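Long-range contacts in alkaline phosphatase D (Bacillus subtilis, PDB 2YEQ), which hydrolyses phosphate esters to an alcohol and free phosphate, using an active site that holds iron and calcium ions: residues C124-H129 against N159-K164; Y152-G157 against D209-E214; T170-E175 against R183-Q188; L233-A238 against G256-L261. All blocks are in the same frame, centred on the assembly; numbering follows the deposited sequence.

Contact 1: residues C124-H129 against N159-K164. With FE (Fe (III) ion), chain B.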
# COMPACT_ATOMS: atom_id res chain seq x y z
N CYS A 124 -0.53 5.14 -2.75
CA CYS A 124 -0.96 6.17 -3.71
C CYS A 124 0.06 7.30 -3.95
O CYS A 124 -0.06 8.46 -3.47
CB CYS A 124 -2.36 6.71 -3.37
SG CYS A 124 -3.72 5.43 -3.48
N GLN A 125 1.03 6.97 -4.78
CA GLN A 125 2.17 7.86 -5.02
C GLN A 125 2.32 8.27 -6.49
O GLN A 125 3.41 8.18 -7.05
CB GLN A 125 3.45 7.21 -4.50
CG GLN A 125 3.78 5.82 -5.03
CD GLN A 125 4.66 5.06 -4.12
OE1 GLN A 125 4.56 5.17 -2.89
NE2 GLN A 125 5.53 4.23 -4.70
N GLN A 126 1.24 8.78 -7.07
CA GLN A 126 1.24 9.21 -8.47
C GLN A 126 2.47 10.13 -8.67
O GLN A 126 2.54 11.21 -8.11
CB GLN A 126 -0.05 9.95 -8.83
CG GLN A 126 -0.68 9.59 -10.19
CD GLN A 126 0.09 10.15 -11.40
OE1 GLN A 126 1.29 10.22 -11.38
NE2 GLN A 126 -0.63 10.55 -12.47
N TYR A 127 3.42 9.67 -9.47
CA TYR A 127 4.70 10.37 -9.66
C TYR A 127 4.53 11.76 -10.20
O TYR A 127 5.28 12.70 -9.83
CB TYR A 127 5.57 9.52 -10.60
CG TYR A 127 6.97 10.02 -10.93
CD1 TYR A 127 8.06 9.67 -10.11
CD2 TYR A 127 7.21 10.76 -12.07
CE1 TYR A 127 9.34 10.09 -10.44
CE2 TYR A 127 8.49 11.19 -12.39
CZ TYR A 127 9.54 10.85 -11.57
OH TYR A 127 10.82 11.28 -11.89
N GLU A 128 3.52 11.93 -11.04
CA GLU A 128 3.31 13.20 -11.70
C GLU A 128 2.69 14.26 -10.78
O GLU A 128 2.79 15.46 -11.06
CB GLU A 128 2.36 13.03 -12.89
CG GLU A 128 2.80 11.98 -13.92
CD GLU A 128 1.83 11.93 -15.10
OE1 GLU A 128 0.57 11.79 -14.87
OE2 GLU A 128 2.31 12.10 -16.24
N HIS A 129 2.02 13.82 -9.71
CA HIS A 129 1.23 14.73 -8.89
C HIS A 129 2.03 15.49 -7.83
O HIS A 129 1.56 16.51 -7.31
CB HIS A 129 0.06 13.99 -8.23
CG HIS A 129 -0.99 13.58 -9.22
ND1 HIS A 129 -2.24 13.14 -8.85
CD2 HIS A 129 -0.98 13.60 -10.58
CE1 HIS A 129 -2.95 12.87 -9.94
NE2 HIS A 129 -2.20 13.15 -11.00
N ASN A 159 -0.06 13.63 -19.07
CA ASN A 159 -1.20 14.53 -19.26
C ASN A 159 -2.53 13.80 -19.35
O ASN A 159 -3.43 14.20 -20.11
CB ASN A 159 -1.03 15.38 -20.53
CG ASN A 159 0.31 16.08 -20.60
OD1 ASN A 159 1.09 15.88 -21.54
ND2 ASN A 159 0.57 16.92 -19.61
N GLU A 160 -2.68 12.71 -18.62
CA GLU A 160 -3.93 11.97 -18.64
C GLU A 160 -4.64 12.13 -17.31
O GLU A 160 -5.74 12.72 -17.26
CB GLU A 160 -3.69 10.51 -19.00
CG GLU A 160 -3.33 10.35 -20.47
CD GLU A 160 -2.75 8.99 -20.81
OE1 GLU A 160 -2.89 8.05 -20.00
OE2 GLU A 160 -2.14 8.89 -21.91
N TYR A 161 -4.03 11.59 -16.26
CA TYR A 161 -4.59 11.69 -14.92
C TYR A 161 -3.98 12.90 -14.25
O TYR A 161 -2.88 12.83 -13.69
CB TYR A 161 -4.30 10.42 -14.14
CG TYR A 161 -4.75 10.43 -12.70
CD1 TYR A 161 -5.84 11.19 -12.27
CD2 TYR A 161 -4.09 9.67 -11.76
CE1 TYR A 161 -6.25 11.19 -10.96
CE2 TYR A 161 -4.49 9.65 -10.44
CZ TYR A 161 -5.56 10.41 -10.05
OH TYR A 161 -5.93 10.41 -8.73
N VAL A 162 -4.70 14.02 -14.34
CA VAL A 162 -4.13 15.32 -14.03
C VAL A 162 -4.64 15.84 -12.69
O VAL A 162 -5.84 15.89 -12.42
CB VAL A 162 -4.40 16.32 -15.15
CG1 VAL A 162 -3.85 17.74 -14.78
CG2 VAL A 162 -3.76 15.78 -16.47
N SER A 163 -3.69 16.18 -11.82
CA SER A 163 -4.00 16.68 -10.49
C SER A 163 -4.63 18.07 -10.57
O SER A 163 -4.27 18.87 -11.43
CB SER A 163 -2.71 16.73 -9.66
OG SER A 163 -2.84 17.58 -8.56
N LYS A 164 -5.53 18.37 -9.64
CA LYS A 164 -6.06 19.73 -9.48
C LYS A 164 -4.97 20.77 -9.28
O LYS A 164 -5.15 21.90 -9.70
CB LYS A 164 -7.03 19.82 -8.31
CG LYS A 164 -8.49 19.65 -8.72
CD LYS A 164 -9.04 20.87 -9.46
CE LYS A 164 -9.64 20.51 -10.82
NZ LYS A 164 -10.77 19.55 -10.70
FE FE B . -4.41 5.96 -5.83
O HOH W 1 -1.15 11.27 -16.55
O HOH W 2 1.55 14.55 -16.98
O HOH W 3 -0.29 18.36 -8.10

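Contact 2: residues Y152-G157 against D209-E214. With CA (calcium ion), chain C; CA (calcium ion), chain D; FE (Fe (III) ion), chain B; NA (sodium ion), chain E.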
# COMPACT_ATOMS: atom_id res chain seq x y z
N TYR A 152 1.38 1.77 -5.86
CA TYR A 152 2.81 2.05 -5.82
C TYR A 152 3.32 2.64 -7.14
O TYR A 152 4.25 3.45 -7.12
CB TYR A 152 3.56 0.78 -5.49
CG TYR A 152 5.02 0.95 -5.18
CD1 TYR A 152 5.96 1.08 -6.21
CD2 TYR A 152 5.49 0.94 -3.86
CE1 TYR A 152 7.33 1.20 -5.93
CE2 TYR A 152 6.88 1.07 -3.58
CZ TYR A 152 7.78 1.20 -4.62
OH TYR A 152 9.12 1.33 -4.36
N ILE A 153 2.75 2.20 -8.27
CA ILE A 153 2.89 2.90 -9.55
C ILE A 153 1.51 3.20 -10.10
O ILE A 153 0.53 2.64 -9.62
CB ILE A 153 3.65 2.07 -10.62
CG1 ILE A 153 2.87 0.78 -10.97
CG2 ILE A 153 5.08 1.75 -10.15
CD1 ILE A 153 3.33 0.13 -12.29
N TYR A 154 1.44 4.12 -11.07
CA TYR A 154 0.25 4.36 -11.88
C TYR A 154 0.65 4.06 -13.34
O TYR A 154 1.83 4.17 -13.70
CB TYR A 154 -0.28 5.80 -11.74
CG TYR A 154 -0.95 6.06 -10.40
CD1 TYR A 154 -0.20 6.08 -9.20
CD2 TYR A 154 -2.32 6.23 -10.31
CE1 TYR A 154 -0.80 6.29 -7.98
CE2 TYR A 154 -2.95 6.45 -9.07
CZ TYR A 154 -2.18 6.46 -7.91
OH TYR A 154 -2.76 6.69 -6.69
N GLU A 155 -0.35 3.72 -14.14
CA GLU A 155 -0.15 3.15 -15.48
C GLU A 155 -0.23 4.13 -16.62
O GLU A 155 0.10 3.80 -17.77
CB GLU A 155 -1.15 2.01 -15.69
CG GLU A 155 -2.58 2.48 -16.09
CD GLU A 155 -3.48 2.79 -14.90
OE1 GLU A 155 -2.96 2.96 -13.77
OE2 GLU A 155 -4.72 2.90 -15.10
N TYR A 156 -0.69 5.34 -16.33
CA TYR A 156 -1.03 6.32 -17.34
C TYR A 156 0.13 6.81 -18.20
O TYR A 156 1.30 6.70 -17.82
CB TYR A 156 -1.71 7.52 -16.70
CG TYR A 156 -3.02 7.18 -16.02
CD1 TYR A 156 -4.15 6.90 -16.77
CD2 TYR A 156 -3.11 7.10 -14.63
CE1 TYR A 156 -5.34 6.57 -16.16
CE2 TYR A 156 -4.29 6.76 -14.01
CZ TYR A 156 -5.40 6.48 -14.78
OH TYR A 156 -6.58 6.14 -14.16
N GLY A 157 -0.22 7.31 -19.38
CA GLY A 157 0.65 8.17 -20.16
C GLY A 157 0.66 9.55 -19.55
O GLY A 157 0.02 9.79 -18.51
N ASP A 209 -2.81 -2.48 -5.14
CA ASP A 209 -4.21 -2.19 -5.43
C ASP A 209 -4.37 -2.21 -6.96
O ASP A 209 -3.80 -3.09 -7.61
CB ASP A 209 -4.70 -0.88 -4.79
CG ASP A 209 -6.24 -0.74 -4.83
OD1 ASP A 209 -6.95 -1.78 -4.68
OD2 ASP A 209 -6.73 0.42 -5.08
N ASP A 210 -5.11 -1.27 -7.53
CA ASP A 210 -5.45 -1.37 -8.98
C ASP A 210 -4.38 -0.85 -9.91
O ASP A 210 -4.14 -1.45 -10.95
CB ASP A 210 -6.81 -0.73 -9.34
CG ASP A 210 -6.99 0.66 -8.79
OD1 ASP A 210 -6.32 1.03 -7.78
OD2 ASP A 210 -7.82 1.41 -9.36
N HIS A 211 -3.75 0.27 -9.54
CA HIS A 211 -2.89 0.97 -10.46
C HIS A 211 -1.54 0.31 -10.74
O HIS A 211 -0.86 0.71 -11.69
CB HIS A 211 -2.73 2.42 -10.07
CG HIS A 211 -3.93 3.26 -10.38
ND1 HIS A 211 -4.30 3.59 -11.67
CD2 HIS A 211 -4.81 3.89 -9.57
CE1 HIS A 211 -5.34 4.41 -11.63
NE2 HIS A 211 -5.68 4.59 -10.37
N GLU A 212 -1.18 -0.72 -9.97
CA GLU A 212 -0.07 -1.57 -10.36
C GLU A 212 -0.35 -2.32 -11.69
O GLU A 212 0.58 -2.85 -12.30
CB GLU A 212 0.20 -2.59 -9.28
CG GLU A 212 0.99 -2.00 -8.11
CD GLU A 212 0.15 -1.42 -6.96
OE1 GLU A 212 -1.08 -1.19 -7.07
OE2 GLU A 212 0.79 -1.16 -5.89
N VAL A 213 -1.64 -2.42 -12.08
CA VAL A 213 -2.03 -2.96 -13.40
C VAL A 213 -2.76 -1.92 -14.20
O VAL A 213 -2.22 -1.38 -15.17
CB VAL A 213 -2.86 -4.24 -13.30
CG1 VAL A 213 -2.97 -4.89 -14.74
CG2 VAL A 213 -2.25 -5.21 -12.30
N GLU A 214 -4.00 -1.63 -13.81
CA GLU A 214 -4.79 -0.62 -14.49
C GLU A 214 -5.93 -0.21 -13.59
O GLU A 214 -6.46 -1.05 -12.85
CB GLU A 214 -5.36 -1.13 -15.85
CG GLU A 214 -6.09 0.01 -16.62
CD GLU A 214 -6.82 -0.41 -17.94
OE1 GLU A 214 -7.37 -1.53 -17.96
OE2 GLU A 214 -6.87 0.43 -18.89
CA CA C . -6.31 2.51 -5.94
CA CA D . -8.93 3.37 -9.00
FE FE B . -4.41 5.96 -5.83
NA NA E . -6.34 2.59 -19.52
O HOH W 4 -5.95 3.47 -17.48
O HOH W 5 -6.80 1.72 -21.50
O HOH W 6 -8.56 2.80 -19.01
O HOH W 7 -4.77 2.47 -3.88
O HOH W 8 -9.96 5.34 -8.78

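Contact 3: residues T170-E175 against R183-Q188. With NA (sodium ion), chain E; EDO (1,2-ethanediol), chain S; EDO (1,2-ethanediol), chain F; EDO (1,2-ethanediol), chain G.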
# COMPACT_ATOMS: atom_id res chain seq x y z
N THR A 170 6.31 14.09 -14.99
CA THR A 170 5.69 13.51 -16.20
C THR A 170 6.04 12.05 -16.33
O THR A 170 7.22 11.68 -16.24
CB THR A 170 6.20 14.25 -17.46
OG1 THR A 170 5.92 15.65 -17.31
CG2 THR A 170 5.48 13.72 -18.74
N HIS A 171 5.04 11.21 -16.59
CA HIS A 171 5.30 9.82 -16.83
C HIS A 171 6.24 9.64 -18.02
O HIS A 171 6.27 10.47 -18.92
CB HIS A 171 4.00 9.04 -17.02
CG HIS A 171 3.34 8.66 -15.73
ND1 HIS A 171 1.98 8.76 -15.53
CD2 HIS A 171 3.87 8.19 -14.58
CE1 HIS A 171 1.70 8.36 -14.29
NE2 HIS A 171 2.83 7.98 -13.71
N ASN A 172 7.02 8.56 -17.97
CA ASN A 172 8.12 8.28 -18.89
C ASN A 172 7.67 7.75 -20.24
O ASN A 172 8.46 7.76 -21.19
CB ASN A 172 9.05 7.23 -18.27
CG ASN A 172 8.40 5.81 -18.16
OD1 ASN A 172 7.34 5.63 -17.54
ND2 ASN A 172 9.04 4.82 -18.76
N SER A 173 6.41 7.30 -20.33
CA SER A 173 5.91 6.64 -21.52
C SER A 173 4.41 6.81 -21.67
O SER A 173 3.73 7.29 -20.76
CB SER A 173 6.24 5.15 -21.45
OG SER A 173 5.42 4.45 -20.49
N ALA A 174 3.89 6.42 -22.83
CA ALA A 174 2.45 6.21 -22.98
C ALA A 174 1.98 5.17 -22.00
O ALA A 174 2.78 4.50 -21.35
CB ALA A 174 2.11 5.75 -24.44
N GLU A 175 0.66 4.99 -21.92
CA GLU A 175 0.09 4.00 -21.03
C GLU A 175 0.78 2.66 -21.19
O GLU A 175 0.94 2.17 -22.32
CB GLU A 175 -1.43 3.84 -21.26
CG GLU A 175 -2.06 2.80 -20.31
CD GLU A 175 -3.59 2.71 -20.39
OE1 GLU A 175 -4.18 3.35 -21.27
OE2 GLU A 175 -4.20 1.97 -19.58
N ARG A 183 8.18 -2.59 -16.38
CA ARG A 183 9.51 -2.55 -15.77
C ARG A 183 10.05 -1.12 -15.76
O ARG A 183 10.58 -0.65 -14.73
CB ARG A 183 10.47 -3.47 -16.51
CG ARG A 183 10.30 -4.93 -16.24
CD ARG A 183 11.13 -5.74 -17.26
NE ARG A 183 11.27 -7.12 -16.86
CZ ARG A 183 11.83 -8.06 -17.61
NH1 ARG A 183 12.30 -7.78 -18.82
NH2 ARG A 183 11.94 -9.28 -17.14
N ASN A 184 9.90 -0.42 -16.89
CA ASN A 184 10.38 0.93 -17.01
C ASN A 184 9.60 1.90 -16.11
O ASN A 184 10.16 2.86 -15.56
CB ASN A 184 10.38 1.41 -18.47
CG ASN A 184 11.43 0.69 -19.31
OD1 ASN A 184 12.34 0.06 -18.76
ND2 ASN A 184 11.29 0.74 -20.64
N ARG A 185 8.30 1.66 -15.96
CA ARG A 185 7.52 2.51 -15.07
C ARG A 185 7.95 2.27 -13.61
O ARG A 185 8.08 3.24 -12.86
CB ARG A 185 6.03 2.23 -15.22
CG ARG A 185 5.13 3.10 -14.37
CD ARG A 185 5.23 4.55 -14.70
NE ARG A 185 5.13 4.91 -16.12
CZ ARG A 185 4.03 5.24 -16.78
NH1 ARG A 185 2.84 5.21 -16.18
NH2 ARG A 185 4.12 5.60 -18.07
N HIS A 186 8.12 1.02 -13.20
CA HIS A 186 8.68 0.73 -11.85
C HIS A 186 10.03 1.42 -11.64
O HIS A 186 10.29 1.99 -10.59
CB HIS A 186 8.82 -0.76 -11.54
CG HIS A 186 7.56 -1.40 -11.05
ND1 HIS A 186 7.20 -1.70 -9.75
CD2 HIS A 186 6.52 -1.75 -11.77
CE1 HIS A 186 5.99 -2.27 -9.76
NE2 HIS A 186 5.54 -2.27 -10.98
N ALA A 187 10.88 1.39 -12.67
CA ALA A 187 12.16 2.07 -12.60
C ALA A 187 12.02 3.58 -12.46
O ALA A 187 12.79 4.20 -11.72
CB ALA A 187 13.02 1.70 -13.82
N GLN A 188 11.05 4.19 -13.15
CA GLN A 188 10.85 5.63 -13.04
C GLN A 188 10.55 6.02 -11.60
O GLN A 188 11.12 6.97 -11.08
CB GLN A 188 9.73 6.14 -13.93
CG GLN A 188 9.42 7.61 -13.71
CD GLN A 188 8.37 8.16 -14.66
OE1 GLN A 188 7.34 7.52 -14.90
NE2 GLN A 188 8.63 9.37 -15.19
NA NA E . -6.34 2.59 -19.52
C1 EDO S . 6.08 4.74 -25.11
O1 EDO S . 5.74 6.14 -25.06
C2 EDO S . 4.87 3.85 -24.79
O2 EDO S . 5.27 2.47 -24.73
C1 EDO F . 9.06 0.23 -22.92
O1 EDO F . 9.44 -0.14 -24.26
C2 EDO F . 8.54 1.67 -22.83
O2 EDO F . 8.93 2.30 -21.61
C1 EDO G . 6.91 10.47 -22.94
O1 EDO G . 6.97 11.37 -21.82
C2 EDO G . 5.49 10.38 -23.48
O2 EDO G . 5.49 9.58 -24.66
O HOH W 5 -6.80 1.72 -21.50
O HOH W 6 -8.56 2.80 -19.01
O HOH W 4 -5.95 3.47 -17.48

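Contact 4: residues L233-A238 against G256-L261. With PE5 (3,6,9,12,15,18,21,24-octaoxahexacosan-1-ol), chain V.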
# COMPACT_ATOMS: atom_id res chain seq x y z
N LEU A 233 -3.12 -10.72 -20.43
CA LEU A 233 -1.72 -10.59 -20.79
C LEU A 233 -1.09 -9.42 -20.04
O LEU A 233 0.02 -9.49 -19.55
CB LEU A 233 -1.59 -10.40 -22.30
CG LEU A 233 -1.96 -11.63 -23.14
CD1 LEU A 233 -2.03 -11.23 -24.62
CD2 LEU A 233 -0.94 -12.72 -22.88
N ARG A 234 -1.84 -8.34 -19.95
CA ARG A 234 -1.39 -7.17 -19.22
C ARG A 234 -1.17 -7.46 -17.72
O ARG A 234 -0.17 -7.03 -17.14
CB ARG A 234 -2.39 -6.07 -19.41
CG ARG A 234 -1.91 -4.75 -19.06
CD ARG A 234 -2.93 -3.74 -19.36
NE ARG A 234 -2.48 -2.43 -18.96
CZ ARG A 234 -3.14 -1.31 -19.13
NH1 ARG A 234 -4.32 -1.29 -19.74
NH2 ARG A 234 -2.60 -0.18 -18.71
N ARG A 235 -2.06 -8.23 -17.11
CA ARG A 235 -1.91 -8.59 -15.72
C ARG A 235 -0.69 -9.46 -15.48
O ARG A 235 0.02 -9.27 -14.48
CB ARG A 235 -3.17 -9.28 -15.16
CG ARG A 235 -3.25 -9.24 -13.65
CD ARG A 235 -4.54 -9.82 -13.12
NE ARG A 235 -4.44 -11.24 -12.79
CZ ARG A 235 -5.39 -11.93 -12.15
NH1 ARG A 235 -6.52 -11.32 -11.82
NH2 ARG A 235 -5.22 -13.20 -11.86
N ALA A 236 -0.41 -10.39 -16.38
CA ALA A 236 0.80 -11.19 -16.30
C ALA A 236 2.08 -10.32 -16.35
O ALA A 236 3.01 -10.55 -15.58
CB ALA A 236 0.83 -12.30 -17.41
N ALA A 237 2.12 -9.36 -17.26
CA ALA A 237 3.25 -8.43 -17.38
C ALA A 237 3.41 -7.57 -16.11
O ALA A 237 4.52 -7.44 -15.59
CB ALA A 237 3.06 -7.54 -18.58
N ALA A 238 2.31 -7.01 -15.63
CA ALA A 238 2.28 -6.16 -14.44
C ALA A 238 2.70 -6.90 -13.19
O ALA A 238 3.47 -6.39 -12.38
CB ALA A 238 0.89 -5.56 -14.24
N GLY A 256 2.22 -16.84 -14.94
CA GLY A 256 1.35 -16.11 -15.82
C GLY A 256 0.62 -15.00 -15.08
O GLY A 256 1.23 -14.20 -14.35
N PRO A 257 -0.70 -14.97 -15.23
CA PRO A 257 -1.49 -13.91 -14.62
C PRO A 257 -1.80 -14.10 -13.11
O PRO A 257 -2.53 -13.29 -12.55
CB PRO A 257 -2.79 -13.98 -15.41
CG PRO A 257 -2.95 -15.45 -15.65
CD PRO A 257 -1.56 -15.94 -15.95
N ASP A 258 -1.27 -15.15 -12.50
CA ASP A 258 -1.57 -15.51 -11.11
C ASP A 258 -0.35 -15.33 -10.22
O ASP A 258 0.76 -15.67 -10.61
CB ASP A 258 -2.03 -16.96 -11.03
CG ASP A 258 -3.21 -17.24 -11.94
OD1 ASP A 258 -4.21 -16.49 -11.89
OD2 ASP A 258 -3.12 -18.17 -12.74
N MET A 259 -0.59 -14.84 -8.99
CA MET A 259 0.51 -14.53 -8.08
C MET A 259 0.05 -14.51 -6.61
O MET A 259 -0.89 -13.79 -6.27
CB MET A 259 1.12 -13.19 -8.47
CG MET A 259 2.31 -12.76 -7.63
SD MET A 259 3.20 -11.37 -8.37
CE MET A 259 4.05 -10.72 -6.91
N GLN A 260 0.71 -15.29 -5.76
CA GLN A 260 0.33 -15.37 -4.35
C GLN A 260 0.88 -14.15 -3.62
O GLN A 260 2.07 -14.08 -3.36
CB GLN A 260 0.85 -16.66 -3.72
CG GLN A 260 0.43 -16.86 -2.27
CD GLN A 260 -1.08 -16.91 -2.13
OE1 GLN A 260 -1.75 -17.65 -2.85
NE2 GLN A 260 -1.63 -16.11 -1.24
N LEU A 261 0.02 -13.19 -3.31
CA LEU A 261 0.44 -12.02 -2.57
C LEU A 261 -0.19 -11.97 -1.16
O LEU A 261 0.47 -11.54 -0.22
CB LEU A 261 0.13 -10.75 -3.32
CG LEU A 261 0.86 -9.48 -2.87
CD1 LEU A 261 2.41 -9.64 -2.93
CD2 LEU A 261 0.44 -8.31 -3.70
C50 PE5 V . -2.45 -20.48 0.55
O1 PE5 V . -1.59 -19.35 0.70
C1 PE5 V . -1.39 -18.95 2.07
C2 PE5 V . -0.61 -17.63 2.12
O2 PE5 V . 0.80 -17.90 2.16
C3 PE5 V . 1.65 -16.87 1.63
C4 PE5 V . 2.95 -17.46 1.11
O HOH W 9 3.56 -12.93 -14.53

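Contact 1: residues C124-H129 against N159-K164
Tyr-161 O takes a nearly straight hydrogen bond from His-129 NE2 (2.8 Å, 176° at the hydrogen). It lies in the plane of the imidazole, whereas the nitrogen approaches it from above the carbonyl plane. The two rings make an edge-to-face pair: His-129 CE1 points at the centre of the phenol, 3.6 Å from Tyr-161 CZ, the planes 59° apart. Tyr-161 brings its phenol there with CG anti to the backbone N (chi1 176°). Ser-163 CB rests on one imidazole face in a CH-pi contact, 3.6 Å from the ring centroid, and Gln-126 CG lies over the opposite face. With an alanine at His-129, Tyr-161 O would probably lose its donor and the phenol its ring edge, and a gap would open between Gln-126 CG and Ser-163 CB. Beside these rings, Gln-126 NE2 donates to Glu-128 OE1 (3.0 Å), which lies in the Gln-126 amide plane and is met on its anti side. The carboxylate reaches Tyr-161 N and Asn-159 N through one water each, and OE2 also accepts from His-171 N. Cys-124, opening the 124-129 segment, binds the iron through SG at 2.5 Å; metal ligands on loops after beta strands are typical of the calcineurin-like metallophosphatase fold.

Contact 2: residues Y152-G157 against D209-E214
His-211 ND1 donates to Glu-155 OE1 in a short, nearly straight hydrogen bond of 2.6 Å. The carboxylate receives it on its syn lone pair, and the oxygen lies in the imidazole plane. Glu-155 reaches this position by a folded chain: CG sits between the backbone N and the carbonyl carbon (chi1 81°), and a second bend at chi2 brings the acid to the ND1 edge of His-211. Its other oxygen, OE2, accepts from a water that also binds the sodium held by Glu-214 OE2. Tyr-154 lies obliquely over one imidazole face, its CE2 3.2 Å from His-211 CD2, and Asp-210 OD2 lies toward the rim of the opposite face. Tyr-156 OH meets the ring edge at CE1. These side chains line the metal centre of a calcineurin-like phosphatase: Tyr-154 OH binds iron at 2.0 Å, with Ser-412 as its hydrogen-bonding partner, while Asp-209 OD2 and Asp-210 OD1 bind one calcium and Asp-210 OD2 a second. A phosphate ion, probably from the crystallisation liquor, lies about 3 Å from the His-211 side chain, consistent with a pocket there. Putting a leucine in place of His-211 would probably leave the buried Glu-155 OE1 without its mate and Tyr-154 without the flat surface it leans on. Further along, Glu-212 has CG beside its backbone N (chi1 -79°) and a bend at chi2, which brings the carboxylate between two amides. Tyr-152 N donates to OE2 at 3.0 Å and Asp-209 N to OE1 at 2.9 Å, each well out of the carboxylate plane and from opposite faces of it.

Contact 3: residues T170-E175 against R183-Q188
The guanidinium of Arg-185 lies flat on the imidazole of His-171, the planes only 4° apart and the centres separated by 4.0 Å, in an arginine-histidine stack that fastens the 170-175 loop to helix 179-190 of the phosphatase domain. NH1 sits over the centre of the ring, although the two side chains as a whole cross at about a right angle. Arg-185 reaches this position by curling: CG is anti to the backbone N (chi1 -178°), and bends at chi2 and chi3 then lay the head group over the loop. At its edge, Asn-172 OD1 accepts from NE at 2.7 Å, nearly in the guanidinium plane and almost in line with its own C=O bond, while the amide of Asn-172 stands nearly upright to that plane (83°). NH2 adds weak bonds to the same OD1 and to Ser-173 OG. Beyond the loop, NH1 donates to the backbone oxygens of Tyr-154 and Tyr-156, and His-171 NE2 pairs with the hydroxyl of Tyr-189, so both members of the stack are fixed from further sides. One turn along the helix, Gln-188 extends its chain toward the loop and presents its amide to the backbone on both sides of His-171. NE2 donates to Thr-170 O at 2.9 Å; OE1 lies at the edge of the His-171 ring and accepts from Asn-172 N over a longer 3.3 Å. At the end of the 170-175 segment, Glu-175 reaches the sodium site, where its OE2 binds the ion at 2.2 Å and OE1 at 2.9 Å.

Contact 4: residues L233-A238 against G256-L261
The guanidinium of Arg-235 turns its edge to the 256-261 loop, with Pro-257 O and Asp-258 OD1 both lying near its plane. In this way helix 228-245 holds the loop that returns from its own C-terminal end toward strand 263-267, an outermost strand of the mixed seven-stranded sheet. The grip is side-on: NE and NH2 each donate to Pro-257 O at 2.8 Å. The carbonyl receives them differently, NE in its plane and NH2 from above it. The same NH2 forms a long salt bridge of 3.4 Å with Asp-258 OD1. That pairing is made by one oxygen rather than by the two groups lying flat against each other, since the carboxylate plane stands 73° from the guanidinium. The side chain leaves the helix with CG anti to the backbone N (chi1 -160°), runs extended through chi2 and kinks at chi3, which sets its edge alongside the loop. NH1 is used elsewhere, donating to Asn-219 OD1 and to Gln-280 O, so all three nitrogens are engaged in fixing this head group.

Next to the arginine the backbones come very close, Ala-236 CA lying 3.9 Å from Pro-257 CA. The small methyl of Ala-236 allows this, with CB 3.6 Å from Gly-256 C. Gly-256 has a positive phi (54°), and a side chain there would run into the CD of Pro-257. The proline ring also touches Val-232, one turn earlier on the helix. At the edge of the contact a single water donates to Ala-236 O and to Gly-256 O, 2.7 Å from each.

How the contacts relate
All four contacts lie within the PhoD-like phosphatase region. Along the chain, contacts 1 and 2 interlace, contact 3 is nested inside the loop closed by contact 2, and contact 4 follows them. Contact 2 is central, its centre about 11, 10 and 13 Å from those of contacts 1, 3 and 4. Contacts 1 and 2 share the iron; contacts 2 and 3 share the sodium and its waters. The excursion between strand 145-148 and helix 179-190 supplies segments to contacts 1, 2 and 3, tying the metal-bearing loops together. Contact 4, whose centre is about 24 Å from that of contact 1, meets contact 3 through the Arg-234 salt bridge to Glu-175 and contact 2 through Arg-234 and Ala-238.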